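Local atomic coordinates of YcgJ protein (Bacillus subtilis, PDB entry 1XXL), a protein that probably transfers methyl groups from S-adenosylmethionine to a substrate not yet identified, as a member of the Rossmann-like methyltransferase superfamily. Residues A[16-21]-A[117-122]; A[106-111]-A[162-167]; A[124-129]-A[152-157]; A[166-171]-A[228-233]. All coordinates share one frame; numbering follows the deposited sequence.

Interaction 1: residues A[16-21]-A[117-122]; sequences TAECRA and DGRFLL
Leu121 drives its forked end against the last turn of helix 7-17, and this is the tightly packed half of the contact. Its CD1 meets the CB of Ala17 at 3.6 Å, while the other branch, CD2, lies 3.8 Å from Thr16 CG2. In Thr16, chi1 of -55° sets OG1 beside the backbone N, where it bonds to Leu12 O within the helix, and leaves CG2 anti to that N and directed at the leucine. The other half is looser and wetter. Arg119 runs extended from CG to NE past the end of the helix, where Glu18, with positive phi, breaks the helical path. Ala17 O is 3.5 Å from Arg119 NE at a poor angle, and a water bridges them instead, giving a hydrogen to Ala17 O (2.8 Å) and accepting one from NE (3.0 Å) at the guanidinium edge. Over one face of the same group lies Glu18 CG, 3.7 Å from NH2 and near the rim; the carboxylate itself makes no salt bridge here. Arg119 NH1 is held by Gln233 OE1. A methionine at Arg119 would probably leave both that glutamine oxygen and the bridging water without their donor. Around the contact, Ala17 and Leu121 both rest on Ile90 of strand 88-94, Ala17 also touches Phe39 of helix 34-39, and Thr16 reaches Leu231 and Gln233 of strand 222-236, so helix 7-17 packs across three neighbouring strands.

Interaction 2: residues A[106-111]-A[162-167]; sequences AVREVA and SANQLA
Arg108, on helix 103-113, and Asn164, in the turn that joins helix 154-163 to strand 166-179, bring their backbones to 6.1 Å between CA atoms. The side chain of Asn164 leans onto the helix and does most of the touching. Its OD1 comes against the backbone of Arg108, 3.3 Å from CA, and also meets the CB and CG that begin the arginine side chain. On the other branch of the amide, ND2 lies 3.6 Å from Val107 CG1, a van der Waals contact; its hydrogen bond goes back to Met160 O, which helps fix the rotation of the amide. Lower on the same side chain, Asn164 CB packs 3.9 Å from Ala111 CB. Leu166 closes the apolar side with both branches: CD2 rests 4.0 Å from Ala111 CB, and CD1 approaches Val107 CG1 more loosely at 4.2 Å. Gln165, with positive phi, is the C-prime residue of a Schellman motif, which ends helix 154-163 and turns the chain into the strand. Helix 103-113 is thereby flanked by the end of one helix and the start of a strand: Val107 also touches Trp157 of helix 154-163, Leu166 packs on Phe161 of that helix, and Ala111 O accepts from Lys236 NZ at the end of strand 222-236.

Interaction 3: residues A[124-129]-A[152-157]; sequences DHYAPE and SSLSEW
Leu154 lies over one face of the Tyr126 ring, its CD2 3.8 Å from the centroid and 19° off the normal, a CH-pi contact, while CD1 reaches toward CE2 and CZ. Tyr126 CG sits between its backbone N and carbonyl carbon (chi1 63°), which turns the ring over the leucine. Beside it, Ala127 N donates to Ser152 O at 3.1 Å. Glu129 grips the first turn of helix 154-163 with both carboxylate oxygens. OE1 accepts from Ser155 N at 3.1 Å on the syn side, nearly straight at 169°, and OE2 takes the hydroxyl of Ser155 at 2.7 Å from above the carboxylate plane. Two waters complete this shell: one gives hydrogens to Ala127 O and Glu129 OE1 and accepts from Leu154 N, the other joins His125 O, Ser152 O and Trp157 NE1. Farther out, Ser153 OG accepts from Glu156 N at 3.2 Å, and Ser153 N donates to Glu156 OE2, a carboxylate also tied to Arg150. That reciprocal pair is a capping box with Ser153 as N-cap, and Glu129 from the loop after strand 118-125 adds a further acceptor for the Ser155 amide in the first turn.

Interaction 4: residues A[166-171]-A[228-233]; sequences LAYQDI and KAILIQ
The Tyr168 ring meets Ile232 obliquely, neither squarely over a face nor at an edge: Ile232 CG2 is 3.7 Å from CE2 and equally close to CD2, while CG1 comes near the hydroxyl. Beyond it, OH approaches Ile230 CD1 from the opposite direction at 4.0 Å. The other flat groups, the amides of Gln169 and Gln233, run side by side with their planes 62° apart and stay 4.0 Å apart from OE1 to NE2; Gln233 OE1 is bonded to Arg119 instead. With CG anti to the backbone N (chi1 173°), the tyrosine lays its ring along the neighbouring strand, against Ile232, and a serine in its place would probably leave one side of that isoleucine uncovered. Antiparallel backbone bonds hold the strands: Gln169 and Gln233 form a hydrogen-bonded pair, with Gln233 N to Gln169 O at 2.8 Å, and Ile171 N donates to Leu231 O. Asp170 and Ile232 are the intervening non-hydrogen-bonded pair. Ile171 CB lies alongside Leu231 CD2 at 3.9 Å, and its CG1 touches Gln233 CB. On the face of Leu231, Gln233 and Ile171 lies Thr16 of helix 7-17; on that of Tyr168, Ile230 and Ile232, helix 154-163 packs through Leu154, Gln158 and Phe161.

From the N terminus, helix 7-17 meets strand 118-125 in interaction 1, closing a long loop that spans most of the Rossmann-like core, which carries the S-adenosylmethionine-binding residues. Helix 103-113 opens interaction 2 inside that loop and finds its partner only at 162-167, so the two cross. Within the loop of interaction 2, the loop leaving strand 118-125 opens interaction 3, which the start of helix 154-163 closes, a nested contact. Interaction 4 starts on Leu166 and Ala167, where interaction 2 ends, and runs to strand 222-236. That strand pairs with 118-125, linking interactions 1, 3 and 4 through one sheet. Together they tie helices on both faces to the sheet's antiparallel edge.

Interaction 1: residues A[16-21]-A[117-122]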
loop_
_atom_site.group_PDB
_atom_site.type_symbol
_atom_site.label_atom_id
_atom_site.label_comp_id
_atom_site.label_asym_id
_atom_site.label_seq_id
_atom_site.Cartn_x
_atom_site.Cartn_y
_atom_site.Cartn_z
ATOM N N THR A 16 -0.735 -15.600 -2.728
ATOM C CA THR A 16 0.718 -15.614 -2.762
ATOM C C THR A 16 1.351 -15.996 -1.410
ATOM O O THR A 16 2.451 -16.579 -1.361
ATOM C CB THR A 16 1.232 -14.227 -3.218
ATOM O OG1 THR A 16 0.627 -13.889 -4.481
ATOM C CG2 THR A 16 2.780 -14.200 -3.352
ATOM N N ALA A 17 0.643 -15.702 -0.322
ATOM C CA ALA A 17 1.173 -15.885 1.036
ATOM C C ALA A 17 1.416 -17.340 1.423
ATOM O O ALA A 17 2.186 -17.592 2.349
ATOM C CB ALA A 17 0.235 -15.255 2.041
ATOM N N GLU A 18 0.723 -18.272 0.762
ATOM C CA GLU A 18 0.838 -19.705 1.055
ATOM C C GLU A 18 0.597 -19.967 2.543
ATOM O O GLU A 18 1.401 -20.619 3.202
ATOM C CB GLU A 18 2.223 -20.227 0.660
ATOM C CG GLU A 18 2.642 -19.896 -0.768
ATOM C CD GLU A 18 2.322 -20.979 -1.787
ATOM O OE1 GLU A 18 1.647 -21.975 -1.445
ATOM O OE2 GLU A 18 2.781 -20.833 -2.940
ATOM N N CYS A 19 -0.507 -19.423 3.061
ATOM C CA CYS A 19 -0.814 -19.494 4.484
ATOM C C CYS A 19 -0.826 -20.920 5.046
ATOM O O CYS A 19 -1.316 -21.847 4.406
ATOM C CB CYS A 19 -2.169 -18.863 4.763
ATOM S SG CYS A 19 -2.239 -17.125 4.359
ATOM N N ARG A 20 -0.271 -21.059 6.246
ATOM C CA ARG A 20 -0.360 -22.284 7.035
ATOM C C ARG A 20 -0.974 -21.945 8.383
ATOM O O ARG A 20 -0.808 -20.825 8.891
ATOM C CB ARG A 20 1.021 -22.912 7.211
ATOM C CG ARG A 20 1.555 -23.564 5.939
ATOM C CD ARG A 20 3.060 -23.782 6.004
ATOM N NE ARG A 20 3.482 -25.134 6.420
ATOM C CZ ARG A 20 3.573 -26.198 5.605
ATOM N NH1 ARG A 20 3.241 -26.126 4.315
ATOM N NH2 ARG A 20 3.977 -27.360 6.092
ATOM N N ALA A 21 -1.641 -22.930 8.979
ATOM C CA ALA A 21 -2.370 -22.745 10.230
ATOM C C ALA A 21 -1.521 -22.210 11.400
ATOM O O ALA A 21 -2.035 -21.542 12.284
ATOM C CB ALA A 21 -3.067 -24.073 10.633
ATOM N N ASP A 117 13.483 -16.468 5.736
ATOM C CA ASP A 117 12.665 -17.056 4.699
ATOM C C ASP A 117 11.172 -16.707 4.825
ATOM O O ASP A 117 10.367 -17.259 4.109
ATOM C CB ASP A 117 12.891 -18.571 4.621
ATOM C CG ASP A 117 14.374 -18.930 4.504
ATOM O OD1 ASP A 117 15.081 -18.302 3.679
ATOM O OD2 ASP A 117 14.850 -19.800 5.274
ATOM N N GLY A 118 10.827 -15.742 5.680
ATOM C CA GLY A 118 9.478 -15.222 5.758
ATOM C C GLY A 118 9.169 -14.349 4.549
ATOM O O GLY A 118 10.094 -13.922 3.830
ATOM N N ARG A 119 7.875 -14.071 4.356
ATOM C CA ARG A 119 7.353 -13.315 3.202
ATOM C C ARG A 119 6.834 -11.923 3.549
ATOM O O ARG A 119 5.983 -11.775 4.417
ATOM C CB ARG A 119 6.156 -14.033 2.588
ATOM C CG ARG A 119 6.462 -15.206 1.737
ATOM C CD ARG A 119 5.151 -15.985 1.391
ATOM N NE ARG A 119 5.475 -17.397 1.225
ATOM C CZ ARG A 119 5.910 -17.942 0.095
ATOM N NH1 ARG A 119 6.023 -17.221 -1.003
ATOM N NH2 ARG A 119 6.207 -19.245 0.063
ATOM N N PHE A 120 7.326 -10.923 2.836
ATOM C CA PHE A 120 6.789 -9.562 2.861
ATOM C C PHE A 120 5.986 -9.361 1.584
ATOM O O PHE A 120 6.518 -9.498 0.468
ATOM C CB PHE A 120 7.935 -8.535 2.923
ATOM C CG PHE A 120 7.494 -7.089 2.895
ATOM C CD1 PHE A 120 6.340 -6.668 3.554
ATOM C CD2 PHE A 120 8.276 -6.139 2.247
ATOM C CE1 PHE A 120 5.953 -5.328 3.528
ATOM C CE2 PHE A 120 7.908 -4.812 2.231
ATOM C CZ PHE A 120 6.747 -4.399 2.873
ATOM N N LEU A 121 4.705 -9.063 1.752
ATOM C CA LEU A 121 3.789 -8.888 0.643
ATOM C C LEU A 121 3.381 -7.431 0.592
ATOM O O LEU A 121 2.662 -6.934 1.469
ATOM C CB LEU A 121 2.575 -9.806 0.802
ATOM C CG LEU A 121 2.941 -11.287 0.849
ATOM C CD1 LEU A 121 1.765 -12.098 1.263
ATOM C CD2 LEU A 121 3.449 -11.791 -0.476
ATOM N N LEU A 122 3.857 -6.748 -0.445
ATOM C CA LEU A 122 3.711 -5.323 -0.564
ATOM C C LEU A 122 2.881 -4.999 -1.786
ATOM O O LEU A 122 3.276 -5.341 -2.901
ATOM C CB LEU A 122 5.112 -4.713 -0.671
ATOM C CG LEU A 122 5.242 -3.258 -1.045
ATOM C CD1 LEU A 122 4.699 -2.393 0.067
ATOM C CD2 LEU A 122 6.708 -2.923 -1.349
HETATM O O HOH W 1 4.388 -18.572 3.769
#

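Interaction 2: residues A[106-111]-A[162-167]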
loop_
_atom_site.group_PDB
_atom_site.type_symbol
_atom_site.label_atom_id
_atom_site.label_comp_id
_atom_site.label_asym_id
_atom_site.label_seq_id
_atom_site.Cartn_x
_atom_site.Cartn_y
_atom_site.Cartn_z
ATOM N N ALA A 106 11.219 2.034 7.335
ATOM C CA ALA A 106 10.107 1.049 7.359
ATOM C C ALA A 106 10.572 -0.349 6.877
ATOM O O ALA A 106 10.346 -1.348 7.555
ATOM C CB ALA A 106 8.931 1.541 6.519
ATOM N N VAL A 107 11.243 -0.402 5.723
ATOM C CA VAL A 107 11.726 -1.664 5.155
ATOM C C VAL A 107 12.759 -2.318 6.033
ATOM O O VAL A 107 12.809 -3.542 6.134
ATOM C CB VAL A 107 12.317 -1.483 3.727
ATOM C CG1 VAL A 107 12.895 -2.817 3.201
ATOM C CG2 VAL A 107 11.240 -0.977 2.772
ATOM N N ARG A 108 13.599 -1.503 6.664
ATOM C CA ARG A 108 14.592 -2.011 7.582
ATOM C C ARG A 108 13.893 -2.702 8.771
ATOM O O ARG A 108 14.296 -3.781 9.213
ATOM C CB ARG A 108 15.497 -0.841 8.021
ATOM C CG ARG A 108 16.750 -1.196 8.770
ATOM C CD ARG A 108 17.512 0.084 9.226
ATOM N NE ARG A 108 17.365 1.166 8.235
ATOM C CZ ARG A 108 17.535 2.473 8.473
ATOM N NH1 ARG A 108 17.928 2.914 9.673
ATOM N NH2 ARG A 108 17.337 3.350 7.489
ATOM N N GLU A 109 12.832 -2.086 9.268
ATOM C CA GLU A 109 12.038 -2.651 10.367
ATOM C C GLU A 109 11.273 -3.916 9.946
ATOM O O GLU A 109 11.247 -4.897 10.693
ATOM C CB GLU A 109 11.061 -1.599 10.919
ATOM C CG GLU A 109 11.688 -0.621 11.878
ATOM C CD GLU A 109 12.083 -1.259 13.226
ATOM O OE1 GLU A 109 13.290 -1.570 13.374
ATOM O OE2 GLU A 109 11.216 -1.455 14.121
ATOM N N VAL A 110 10.664 -3.879 8.755
ATOM C CA VAL A 110 10.002 -5.043 8.186
ATOM C C VAL A 110 10.982 -6.208 8.123
ATOM O O VAL A 110 10.662 -7.292 8.595
ATOM C CB VAL A 110 9.426 -4.764 6.781
ATOM C CG1 VAL A 110 9.122 -6.049 6.036
ATOM C CG2 VAL A 110 8.195 -3.910 6.892
ATOM N N ALA A 111 12.176 -5.986 7.555
ATOM C CA ALA A 111 13.156 -7.051 7.452
ATOM C C ALA A 111 13.569 -7.577 8.816
ATOM O O ALA A 111 13.740 -8.792 8.983
ATOM C CB ALA A 111 14.401 -6.592 6.655
ATOM N N SER A 162 17.267 -5.072 -1.570
ATOM C CA SER A 162 18.650 -5.516 -1.605
ATOM C C SER A 162 19.443 -5.018 -0.404
ATOM O O SER A 162 20.254 -5.769 0.135
ATOM C CB SER A 162 19.330 -5.081 -2.914
ATOM O OG SER A 162 20.466 -5.883 -3.180
ATOM N N ALA A 163 19.218 -3.765 0.004
ATOM C CA ALA A 163 19.860 -3.185 1.184
ATOM C C ALA A 163 19.557 -3.911 2.500
ATOM O O ALA A 163 20.307 -3.797 3.461
ATOM C CB ALA A 163 19.493 -1.725 1.319
ATOM N N ASN A 164 18.464 -4.666 2.519
ATOM C CA ASN A 164 17.931 -5.322 3.710
ATOM C C ASN A 164 17.825 -6.830 3.560
ATOM O O ASN A 164 17.119 -7.469 4.314
ATOM C CB ASN A 164 16.570 -4.705 4.044
ATOM C CG ASN A 164 16.695 -3.280 4.558
ATOM O OD1 ASN A 164 17.092 -3.079 5.684
ATOM N ND2 ASN A 164 16.379 -2.294 3.729
ATOM N N GLN A 165 18.553 -7.380 2.590
ATOM C CA GLN A 165 18.687 -8.810 2.387
ATOM C C GLN A 165 17.335 -9.496 2.139
ATOM O O GLN A 165 17.129 -10.660 2.517
ATOM C CB GLN A 165 19.479 -9.454 3.529
ATOM C CG GLN A 165 20.991 -9.135 3.467
ATOM C CD GLN A 165 21.289 -7.672 3.598
ATOM O OE1 GLN A 165 21.900 -7.040 2.704
ATOM N NE2 GLN A 165 20.844 -7.096 4.701
ATOM N N LEU A 166 16.437 -8.766 1.481
ATOM C CA LEU A 166 15.207 -9.362 0.932
ATOM C C LEU A 166 15.389 -9.670 -0.539
ATOM O O LEU A 166 15.793 -8.796 -1.320
ATOM C CB LEU A 166 14.007 -8.429 1.114
ATOM C CG LEU A 166 13.816 -7.812 2.496
ATOM C CD1 LEU A 166 12.583 -6.917 2.565
ATOM C CD2 LEU A 166 13.735 -8.913 3.527
ATOM N N ALA A 167 15.106 -10.920 -0.926
ATOM C CA ALA A 167 14.950 -11.245 -2.328
ATOM C C ALA A 167 13.680 -10.575 -2.874
ATOM O O ALA A 167 12.641 -10.603 -2.221
ATOM C CB ALA A 167 14.887 -12.749 -2.528
#

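Interaction 3: residues A[124-129]-A[152-157]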
loop_
_atom_site.group_PDB
_atom_site.type_symbol
_atom_site.label_atom_id
_atom_site.label_comp_id
_atom_site.label_asym_id
_atom_site.label_seq_id
_atom_site.Cartn_x
_atom_site.Cartn_y
_atom_site.Cartn_z
ATOM N N ASP A 124 1.244 -1.652 -3.612
ATOM C CA ASP A 124 1.057 -0.231 -3.680
ATOM C C ASP A 124 1.009 0.203 -5.129
ATOM O O ASP A 124 1.307 -0.558 -6.032
ATOM C CB ASP A 124 2.168 0.516 -2.892
ATOM C CG ASP A 124 1.670 1.831 -2.266
ATOM O OD1 ASP A 124 2.443 2.411 -1.471
ATOM O OD2 ASP A 124 0.531 2.291 -2.575
ATOM N N HIS A 125 0.598 1.435 -5.353
ATOM C CA HIS A 125 0.848 2.024 -6.645
ATOM C C HIS A 125 2.280 2.595 -6.614
ATOM O O HIS A 125 2.851 2.817 -5.545
ATOM C CB HIS A 125 -0.225 3.019 -7.112
ATOM C CG HIS A 125 -0.795 3.867 -6.036
ATOM N ND1 HIS A 125 -0.258 5.083 -5.693
ATOM C CD2 HIS A 125 -1.875 3.688 -5.236
ATOM C CE1 HIS A 125 -0.972 5.616 -4.716
ATOM N NE2 HIS A 125 -1.955 4.784 -4.415
ATOM N N TYR A 126 2.880 2.712 -7.781
ATOM C CA TYR A 126 4.277 3.077 -7.873
ATOM C C TYR A 126 4.507 4.152 -8.934
ATOM O O TYR A 126 3.693 4.356 -9.816
ATOM C CB TYR A 126 5.114 1.822 -8.142
ATOM C CG TYR A 126 4.837 1.108 -9.451
ATOM C CD1 TYR A 126 3.922 0.068 -9.527
ATOM C CD2 TYR A 126 5.493 1.480 -10.603
ATOM C CE1 TYR A 126 3.695 -0.602 -10.720
ATOM C CE2 TYR A 126 5.261 0.848 -11.778
ATOM C CZ TYR A 126 4.359 -0.200 -11.841
ATOM O OH TYR A 126 4.127 -0.805 -13.041
ATOM N N ALA A 127 5.645 4.821 -8.817
ATOM C CA ALA A 127 6.109 5.829 -9.760
ATOM C C ALA A 127 6.801 5.141 -10.935
ATOM O O ALA A 127 7.632 4.256 -10.734
ATOM C CB ALA A 127 7.096 6.751 -9.069
ATOM N N PRO A 128 6.461 5.542 -12.179
ATOM C CA PRO A 128 7.249 5.091 -13.310
ATOM C C PRO A 128 8.720 5.502 -13.152
ATOM O O PRO A 128 9.045 6.406 -12.367
ATOM C CB PRO A 128 6.587 5.790 -14.503
ATOM C CG PRO A 128 5.209 6.056 -14.062
ATOM C CD PRO A 128 5.327 6.370 -12.601
ATOM N N GLU A 129 9.589 4.815 -13.870
ATOM C CA GLU A 129 11.026 5.084 -13.818
ATOM C C GLU A 129 11.367 6.503 -14.293
ATOM O O GLU A 129 12.207 7.171 -13.688
ATOM C CB GLU A 129 11.775 4.039 -14.647
ATOM C CG GLU A 129 11.749 2.638 -14.030
ATOM C CD GLU A 129 12.375 2.602 -12.625
ATOM O OE1 GLU A 129 11.706 2.155 -11.662
ATOM O OE2 GLU A 129 13.539 3.043 -12.490
ATOM N N SER A 152 7.194 5.302 -4.271
ATOM C CA SER A 152 8.514 4.978 -4.759
ATOM C C SER A 152 8.415 4.306 -6.127
ATOM O O SER A 152 7.366 3.738 -6.500
ATOM C CB SER A 152 9.246 4.039 -3.779
ATOM O OG SER A 152 9.440 4.610 -2.498
ATOM N N SER A 153 9.515 4.370 -6.881
ATOM C CA SER A 153 9.631 3.623 -8.129
ATOM C C SER A 153 9.989 2.158 -7.849
ATOM O O SER A 153 10.400 1.825 -6.737
ATOM C CB SER A 153 10.688 4.288 -9.032
ATOM O OG SER A 153 11.986 4.089 -8.518
ATOM N N LEU A 154 9.850 1.288 -8.854
ATOM C CA LEU A 154 10.237 -0.122 -8.717
ATOM C C LEU A 154 11.743 -0.338 -8.518
ATOM O O LEU A 154 12.163 -1.216 -7.764
ATOM C CB LEU A 154 9.728 -0.959 -9.903
ATOM C CG LEU A 154 8.194 -0.946 -10.069
ATOM C CD1 LEU A 154 7.782 -1.845 -11.223
ATOM C CD2 LEU A 154 7.470 -1.318 -8.824
ATOM N N SER A 155 12.544 0.466 -9.199
ATOM C CA SER A 155 13.985 0.573 -8.919
ATOM C C SER A 155 14.293 0.803 -7.480
ATOM O O SER A 155 15.156 0.153 -6.913
ATOM C CB SER A 155 14.537 1.817 -9.627
ATOM O OG SER A 155 14.939 1.421 -10.861
ATOM N N GLU A 156 13.642 1.809 -6.917
ATOM C CA GLU A 156 13.829 2.122 -5.514
ATOM C C GLU A 156 13.458 0.967 -4.595
ATOM O O GLU A 156 14.180 0.694 -3.651
ATOM C CB GLU A 156 13.077 3.394 -5.138
ATOM C CG GLU A 156 13.700 4.625 -5.773
ATOM C CD GLU A 156 12.886 5.894 -5.567
ATOM O OE1 GLU A 156 13.520 6.976 -5.501
ATOM O OE2 GLU A 156 11.627 5.836 -5.492
ATOM N N TRP A 157 12.335 0.290 -4.852
ATOM C CA TRP A 157 11.967 -0.885 -4.050
ATOM C C TRP A 157 12.976 -1.987 -4.174
ATOM O O TRP A 157 13.322 -2.628 -3.189
ATOM C CB TRP A 157 10.606 -1.447 -4.473
ATOM C CG TRP A 157 9.452 -0.636 -3.963
ATOM C CD1 TRP A 157 8.560 0.065 -4.703
ATOM C CD2 TRP A 157 9.085 -0.447 -2.600
ATOM N NE1 TRP A 157 7.634 0.658 -3.886
ATOM C CE2 TRP A 157 7.940 0.375 -2.588
ATOM C CE3 TRP A 157 9.599 -0.910 -1.386
ATOM C CZ2 TRP A 157 7.288 0.753 -1.395
ATOM C CZ3 TRP A 157 8.960 -0.535 -0.197
ATOM C CH2 TRP A 157 7.815 0.288 -0.213
HETATM O O HOH W 2 5.513 2.544 -4.661
HETATM O O HOH W 3 9.045 2.034 -11.575
#

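Interaction 4: residues A[166-171]-A[228-233]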
loop_
_atom_site.group_PDB
_atom_site.type_symbol
_atom_site.label_atom_id
_atom_site.label_comp_id
_atom_site.label_asym_id
_atom_site.label_seq_id
_atom_site.Cartn_x
_atom_site.Cartn_y
_atom_site.Cartn_z
ATOM N N LEU A 166 16.437 -8.766 1.481
ATOM C CA LEU A 166 15.207 -9.362 0.932
ATOM C C LEU A 166 15.389 -9.670 -0.539
ATOM O O LEU A 166 15.793 -8.796 -1.320
ATOM C CB LEU A 166 14.007 -8.429 1.114
ATOM C CG LEU A 166 13.816 -7.812 2.496
ATOM C CD1 LEU A 166 12.583 -6.917 2.565
ATOM C CD2 LEU A 166 13.735 -8.913 3.527
ATOM N N ALA A 167 15.106 -10.920 -0.926
ATOM C CA ALA A 167 14.950 -11.245 -2.328
ATOM C C ALA A 167 13.680 -10.575 -2.874
ATOM O O ALA A 167 12.641 -10.603 -2.221
ATOM C CB ALA A 167 14.887 -12.749 -2.528
ATOM N N TYR A 168 13.764 -9.990 -4.064
ATOM C CA TYR A 168 12.659 -9.239 -4.684
ATOM C C TYR A 168 12.010 -10.036 -5.808
ATOM O O TYR A 168 12.696 -10.576 -6.665
ATOM C CB TYR A 168 13.181 -7.909 -5.241
ATOM C CG TYR A 168 12.214 -7.054 -6.077
ATOM C CD1 TYR A 168 11.964 -7.339 -7.424
ATOM C CD2 TYR A 168 11.600 -5.917 -5.524
ATOM C CE1 TYR A 168 11.104 -6.536 -8.189
ATOM C CE2 TYR A 168 10.760 -5.121 -6.270
ATOM C CZ TYR A 168 10.501 -5.437 -7.592
ATOM O OH TYR A 168 9.665 -4.616 -8.308
ATOM N N GLN A 169 10.679 -10.055 -5.826
ATOM C CA GLN A 169 9.939 -10.620 -6.944
ATOM C C GLN A 169 8.708 -9.778 -7.213
ATOM O O GLN A 169 7.944 -9.473 -6.305
ATOM C CB GLN A 169 9.541 -12.065 -6.632
ATOM C CG GLN A 169 9.042 -12.823 -7.813
ATOM C CD GLN A 169 8.728 -14.284 -7.500
ATOM O OE1 GLN A 169 9.114 -14.812 -6.452
ATOM N NE2 GLN A 169 8.030 -14.941 -8.427
ATOM N N ASP A 170 8.548 -9.383 -8.465
ATOM C CA ASP A 170 7.315 -8.786 -8.973
ATOM C C ASP A 170 6.292 -9.923 -9.269
ATOM O O ASP A 170 6.456 -10.733 -10.182
ATOM C CB ASP A 170 7.654 -7.897 -10.192
ATOM C CG ASP A 170 6.468 -7.632 -11.105
ATOM O OD1 ASP A 170 5.288 -7.817 -10.716
ATOM O OD2 ASP A 170 6.728 -7.243 -12.266
ATOM N N ILE A 171 5.265 -10.013 -8.448
ATOM C CA ILE A 171 4.257 -11.050 -8.620
ATOM C C ILE A 171 3.237 -10.689 -9.724
ATOM O O ILE A 171 2.912 -11.522 -10.575
ATOM C CB ILE A 171 3.542 -11.369 -7.284
ATOM C CG1 ILE A 171 4.553 -11.787 -6.191
ATOM C CG2 ILE A 171 2.451 -12.441 -7.493
ATOM C CD1 ILE A 171 5.305 -13.073 -6.451
ATOM N N LYS A 228 -0.471 2.961 -11.496
ATOM C CA LYS A 228 0.314 1.740 -11.726
ATOM C C LYS A 228 0.456 0.968 -10.425
ATOM O O LYS A 228 1.066 1.459 -9.477
ATOM C CB LYS A 228 1.712 2.086 -12.247
ATOM C CG LYS A 228 1.771 3.159 -13.311
ATOM C CD LYS A 228 0.819 2.911 -14.454
ATOM C CE LYS A 228 1.318 1.881 -15.380
ATOM N NZ LYS A 228 0.571 2.030 -16.691
ATOM N N ALA A 229 -0.099 -0.235 -10.378
ATOM C CA ALA A 229 -0.156 -1.020 -9.145
ATOM C C ALA A 229 0.658 -2.259 -9.304
ATOM O O ALA A 229 0.859 -2.741 -10.421
ATOM C CB ALA A 229 -1.578 -1.369 -8.824
ATOM N N ILE A 230 1.139 -2.774 -8.176
ATOM C CA ILE A 230 1.946 -3.976 -8.168
ATOM C C ILE A 230 1.776 -4.758 -6.860
ATOM O O ILE A 230 1.467 -4.185 -5.823
ATOM C CB ILE A 230 3.437 -3.586 -8.414
ATOM C CG1 ILE A 230 4.266 -4.810 -8.791
ATOM C CG2 ILE A 230 3.972 -2.808 -7.212
ATOM C CD1 ILE A 230 5.729 -4.485 -9.238
ATOM N N LEU A 231 1.975 -6.072 -6.925
ATOM C CA LEU A 231 2.294 -6.864 -5.747
ATOM C C LEU A 231 3.729 -7.289 -5.877
ATOM O O LEU A 231 4.110 -7.969 -6.854
ATOM C CB LEU A 231 1.415 -8.102 -5.592
ATOM C CG LEU A 231 1.903 -9.117 -4.526
ATOM C CD1 LEU A 231 1.937 -8.511 -3.145
ATOM C CD2 LEU A 231 1.002 -10.373 -4.503
ATOM N N ILE A 232 4.517 -6.882 -4.891
ATOM C CA ILE A 232 5.899 -7.282 -4.764
ATOM C C ILE A 232 5.966 -8.263 -3.599
ATOM O O ILE A 232 5.361 -8.029 -2.542
ATOM C CB ILE A 232 6.798 -6.057 -4.447
ATOM C CG1 ILE A 232 6.874 -5.109 -5.639
ATOM C CG2 ILE A 232 8.207 -6.476 -4.034
ATOM C CD1 ILE A 232 7.180 -3.692 -5.229
ATOM N N GLN A 233 6.708 -9.346 -3.791
ATOM C CA GLN A 233 7.065 -10.245 -2.711
ATOM C C GLN A 233 8.541 -10.096 -2.357
ATOM O O GLN A 233 9.421 -10.194 -3.233
ATOM C CB GLN A 233 6.759 -11.690 -3.063
ATOM C CG GLN A 233 7.031 -12.666 -1.913
ATOM C CD GLN A 233 6.434 -14.048 -2.142
ATOM O OE1 GLN A 233 5.592 -14.503 -1.375
ATOM N NE2 GLN A 233 6.873 -14.711 -3.172
#